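Local coordinates for protein SYE1 (Shewanella oneidensis, PDB 4AWT) that binds flavin mononucleotide and, as an Old Yellow Enzyme relative, probably passes reducing equivalents from a nicotinamide cofactor to the C=C bonds of its substrates, at residues L180-A183 with L187-Q190; N189-S194 with L211-E216. The protein carries 1 engineered substitution. All blocks are in the same frame, centred on the assembly; numbering follows the deposited sequence.

Interaction 1: L180-A183 with L187-Q190; sequences LHAA and LINQ. With FMN (flavin mononucleotide), chain B.
The backbone carbonyl oxygen of H181 is gripped by two waters, and through them the end of strand 177-181 is tied to the first turn of helix 187-192. Water 2 lies 2.8 Å from H181 O, placed to donate to it, and accepts from the amide of I188, whose N lies 2.9 Å away. Water 1 reaches H181 O only weakly; it accepts from N189 N at 3.0 Å and lies 3.1 Å from A183 O, to which it can also donate. Early helical amides lack a carbonyl one turn back, and here solvent links those of I188 and N189 to the strand end. N189 OD1 accepts from the amide of G185 while lying against the carbonyl carbon of A183.

In this eight-stranded parallel barrel of the TIM type, strand 177-181 is the fourth, and residues at its C-terminal end face the flavin. H181 belongs to the FMN pocket. Its CG stands anti to the backbone N (chi1 -164°), which carries the imidazole to the flavin; FMN O2 lies over one ring face, 3.0 Å from H181 NE2. At the other nitrogen, A183 N donates to H181 ND1 over 3.2 Å, tilted 21° out of the ring plane, a bond that helps fix the ring's rotation. W102 stacks on the same imidazole and Y186 meets it edge-to-face.

Apolar contacts accompany the water bridges. L180 and I188 reach toward each other tip to tip, CD1 to CD1 at 3.6 Å, and the CG2 branch of I188 rests 3.8 Å from A182 CB. Y163 of helix 153-172 touches both L180 and I188.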
# COMPACT_ATOMS: atom_id res chain seq x y z
N LEU A 180 -3.60 5.58 1.37
CA LEU A 180 -2.36 6.32 1.17
C LEU A 180 -1.19 5.45 1.57
O LEU A 180 -1.06 5.05 2.72
CB LEU A 180 -2.39 7.56 2.04
CG LEU A 180 -1.13 8.42 2.01
CD1 LEU A 180 -0.86 8.92 0.59
CD2 LEU A 180 -1.25 9.57 3.01
N HIS A 181 -0.28 5.19 0.63
CA HIS A 181 0.93 4.42 0.96
C HIS A 181 1.90 5.39 1.65
O HIS A 181 2.59 6.15 0.98
CB HIS A 181 1.56 3.81 -0.27
CG HIS A 181 2.55 2.74 0.05
ND1 HIS A 181 3.04 2.55 1.30
CD2 HIS A 181 3.04 1.78 -0.78
CE1 HIS A 181 3.84 1.50 1.22
NE2 HIS A 181 3.85 1.00 -0.00
N ALA A 182 1.95 5.37 2.97
CA ALA A 182 2.87 6.13 3.76
C ALA A 182 3.86 5.23 4.49
O ALA A 182 4.44 5.63 5.50
CB ALA A 182 2.12 7.07 4.72
N ALA A 183 4.11 4.07 3.91
CA ALA A 183 4.87 2.98 4.50
C ALA A 183 6.04 2.61 3.60
O ALA A 183 6.33 3.24 2.59
CB ALA A 183 3.92 1.82 4.78
N LEU A 187 7.75 7.84 -0.29
CA LEU A 187 7.98 9.27 -0.12
C LEU A 187 7.55 9.79 1.22
O LEU A 187 8.31 10.49 1.91
CB LEU A 187 7.26 10.07 -1.22
CG LEU A 187 7.52 11.58 -1.11
CD1 LEU A 187 8.96 11.96 -1.31
CD2 LEU A 187 6.61 12.31 -2.11
N ILE A 188 6.30 9.54 1.61
CA ILE A 188 5.85 10.10 2.88
C ILE A 188 6.68 9.56 4.04
O ILE A 188 7.02 10.28 4.98
CB ILE A 188 4.34 9.92 3.07
CG1 ILE A 188 3.59 10.64 1.91
CG2 ILE A 188 3.89 10.44 4.42
CD1 ILE A 188 2.16 10.39 1.90
N ASN A 189 7.02 8.27 3.97
CA ASN A 189 7.85 7.66 4.98
C ASN A 189 9.23 8.29 5.05
O ASN A 189 9.84 8.31 6.15
CB ASN A 189 7.85 6.16 4.71
CG ASN A 189 8.31 5.22 5.79
OD1 ASN A 189 8.11 4.00 5.62
ND2 ASN A 189 8.83 5.72 6.89
N GLN A 190 9.75 8.80 3.94
CA GLN A 190 11.02 9.51 3.90
C GLN A 190 10.95 10.87 4.64
O GLN A 190 12.01 11.37 5.00
CB GLN A 190 11.45 9.74 2.45
CG GLN A 190 11.82 8.45 1.73
CD GLN A 190 11.64 8.47 0.25
OE1 GLN A 190 11.90 9.50 -0.43
NE2 GLN A 190 11.20 7.39 -0.33
N1 FMN B . 2.94 -3.29 -0.05
C2 FMN B . 2.40 -2.14 -0.40
O2 FMN B . 1.99 -1.31 0.46
N3 FMN B . 2.25 -1.81 -1.74
C4 FMN B . 2.66 -2.64 -2.77
O4 FMN B . 2.40 -2.31 -3.95
C4A FMN B . 3.33 -3.80 -2.38
N5 FMN B . 3.87 -4.65 -3.35
C5A FMN B . 4.15 -5.99 -2.95
C6 FMN B . 4.42 -6.94 -3.90
C7 FMN B . 4.67 -8.29 -3.55
C7M FMN B . 4.84 -9.30 -4.66
C8 FMN B . 4.70 -8.62 -2.23
C8M FMN B . 4.93 -10.05 -1.77
C9 FMN B . 4.43 -7.65 -1.25
C9A FMN B . 4.15 -6.33 -1.59
N10 FMN B . 3.82 -5.36 -0.61
C10 FMN B . 3.36 -4.13 -1.01
C1' FMN B . 3.77 -5.76 0.80
C2' FMN B . 2.51 -6.57 1.16
O2' FMN B . 1.36 -5.76 1.11
C3' FMN B . 2.58 -7.15 2.56
O3' FMN B . 2.55 -6.14 3.55
C4' FMN B . 3.77 -8.08 2.83
O4' FMN B . 3.98 -8.99 1.76
C5' FMN B . 3.68 -8.78 4.17
O5' FMN B . 2.52 -9.64 4.23
P FMN B . 2.70 -11.23 3.98
O1P FMN B . 3.07 -11.39 2.53
O2P FMN B . 3.79 -11.72 4.91
O3P FMN B . 1.33 -11.77 4.30
O HOH W 1 5.78 6.22 2.14
O HOH W 2 4.73 7.71 -0.06

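Interaction 2: N189-S194 with L211-E216; sequences NQFIDS and LRFLDE
F191 and F213 form the aromatic part of this helix-helix contact, their centroids 4.6 Å apart and their planes inclined by 33°, neither a parallel stack nor an edge-to-face pair. F213 CD2 sits over one face of the F191 ring, displaced toward its rim and 3.6 Å from F191 CD1. Beside it, F213 CB makes a CH-pi contact over that ring, 4.2 Å from the centroid and 21° off the normal. With CG of F213 anti to the backbone N (chi1 -172°), the CD2 edge of its ring is brought over F191, next to the CB already there. An alanine at F191 would remove that ring and would probably leave F213 without its aromatic neighbour, opening a gap between the two helices.

Aliphatic contacts continue the seam on I192, whose two branches divide the work. I192 CG2 meets L211 CD2 at 4.1 Å, whereas I192 CD1 goes to L214 CD2 at 4.2 Å.

Among polar bonds, R210 NH1 donates to I192 O. The short helix 187-192, inserted in the loop after the fourth barrel strand, thus lies against the start of helix 212-225. Helix 153-172 packs on F213, while helix 248-261 receives I192 and L211.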
# COMPACT_ATOMS: atom_id res chain seq x y z
N ASN A 189 7.02 8.27 3.97
CA ASN A 189 7.85 7.66 4.98
C ASN A 189 9.23 8.29 5.05
O ASN A 189 9.84 8.31 6.15
CB ASN A 189 7.85 6.16 4.71
CG ASN A 189 8.31 5.22 5.79
OD1 ASN A 189 8.11 4.00 5.62
ND2 ASN A 189 8.83 5.72 6.89
N GLN A 190 9.75 8.80 3.94
CA GLN A 190 11.02 9.51 3.90
C GLN A 190 10.95 10.87 4.64
O GLN A 190 12.01 11.37 5.00
CB GLN A 190 11.45 9.74 2.45
CG GLN A 190 11.82 8.45 1.73
CD GLN A 190 11.64 8.47 0.25
OE1 GLN A 190 11.90 9.50 -0.43
NE2 GLN A 190 11.20 7.39 -0.33
N PHE A 191 9.77 11.40 4.85
CA PHE A 191 9.57 12.54 5.74
C PHE A 191 9.38 12.13 7.19
O PHE A 191 9.88 12.78 8.10
CB PHE A 191 8.38 13.41 5.32
CG PHE A 191 8.63 14.29 4.11
CD1 PHE A 191 8.60 13.77 2.82
CD2 PHE A 191 8.92 15.63 4.26
CE1 PHE A 191 8.81 14.57 1.72
CE2 PHE A 191 9.14 16.44 3.18
CZ PHE A 191 9.08 15.91 1.91
N ILE A 192 8.60 11.07 7.43
CA ILE A 192 8.26 10.68 8.80
C ILE A 192 9.48 10.28 9.60
O ILE A 192 9.62 10.65 10.77
CB ILE A 192 7.23 9.54 8.80
CG1 ILE A 192 5.91 9.96 8.19
CG2 ILE A 192 7.03 8.99 10.22
CD1 ILE A 192 4.92 8.83 7.95
N ASP A 193 10.32 9.43 9.03
CA ASP A 193 11.38 8.76 9.77
C ASP A 193 12.60 9.67 9.89
O ASP A 193 13.15 10.17 8.92
CB ASP A 193 11.73 7.45 9.14
CG ASP A 193 10.72 6.31 9.33
OD1 ASP A 193 9.72 6.56 10.04
OD2 ASP A 193 10.98 5.23 8.78
N SER A 194 13.05 9.85 11.14
CA SER A 194 14.05 10.86 11.43
C SER A 194 15.32 10.68 10.65
O SER A 194 15.95 11.67 10.26
CB SER A 194 14.34 10.88 12.92
OG SER A 194 14.90 9.69 13.38
N LEU A 211 5.85 14.93 10.75
CA LEU A 211 4.50 14.46 10.45
C LEU A 211 3.73 15.42 9.58
O LEU A 211 2.60 15.10 9.15
CB LEU A 211 3.71 14.17 11.73
CG LEU A 211 4.30 13.05 12.59
CD1 LEU A 211 3.49 12.88 13.84
CD2 LEU A 211 4.38 11.74 11.84
N ARG A 212 4.27 16.59 9.26
CA ARG A 212 3.51 17.64 8.59
C ARG A 212 3.12 17.23 7.18
O ARG A 212 1.98 17.50 6.76
CB ARG A 212 4.33 18.94 8.59
CG ARG A 212 3.50 20.11 8.06
CD ARG A 212 4.34 21.40 8.07
NE ARG A 212 4.91 21.69 9.37
CZ ARG A 212 4.30 22.15 10.41
NH1 ARG A 212 3.02 22.48 10.35
NH2 ARG A 212 5.01 22.29 11.55
N PHE A 213 4.01 16.64 6.41
CA PHE A 213 3.68 16.26 5.04
C PHE A 213 2.55 15.23 5.05
O PHE A 213 1.57 15.37 4.32
CB PHE A 213 4.91 15.77 4.31
CG PHE A 213 4.71 15.53 2.84
CD1 PHE A 213 4.22 16.50 2.01
CD2 PHE A 213 5.05 14.30 2.29
CE1 PHE A 213 4.07 16.25 0.65
CE2 PHE A 213 4.91 14.07 0.93
CZ PHE A 213 4.47 15.07 0.11
N LEU A 214 2.64 14.22 5.92
CA LEU A 214 1.55 13.27 6.10
C LEU A 214 0.25 13.99 6.40
O LEU A 214 -0.80 13.71 5.82
CB LEU A 214 1.91 12.31 7.23
CG LEU A 214 0.80 11.34 7.63
CD1 LEU A 214 0.48 10.32 6.54
CD2 LEU A 214 1.19 10.60 8.91
N ASP A 215 0.29 14.92 7.38
CA ASP A 215 -0.88 15.64 7.77
C ASP A 215 -1.54 16.35 6.60
O ASP A 215 -2.75 16.31 6.40
CB ASP A 215 -0.51 16.64 8.88
CG ASP A 215 -1.69 17.32 9.49
OD1 ASP A 215 -2.67 16.69 9.82
OD2 ASP A 215 -1.53 18.48 9.85
N GLU A 216 -0.71 17.07 5.82
CA GLU A 216 -1.21 17.86 4.74
C GLU A 216 -1.74 17.03 3.59
O GLU A 216 -2.76 17.37 2.95
CB GLU A 216 -0.12 18.83 4.26
CG GLU A 216 0.19 19.88 5.32
CD GLU A 216 1.30 20.84 4.96
OE1 GLU A 216 1.92 20.65 3.90
OE2 GLU A 216 1.59 21.75 5.75

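Interactions 1 and 2 illustrate how one short helix can serve two neighbours: I188 and N189 meet L180 and the residues just after H181, F191 and I192 meet 211-214, and I188 touches both sides. Their centres are 8 Å apart and they merge in a common apolar core, where I188 CG1 meets F213 CE2 at 3.8 Å and L180 CD2 meets L214 CD1 at 4.0 Å. Only interaction 1 touches the flavin, through H181; in interaction 2 the I192 side chain is about 13 Å from FMN at the nearest atoms. The segments on the two sides of the helix lead to different ligands: H181 before it to the flavin, S194 after it to the ethyl hydrogen carbonate.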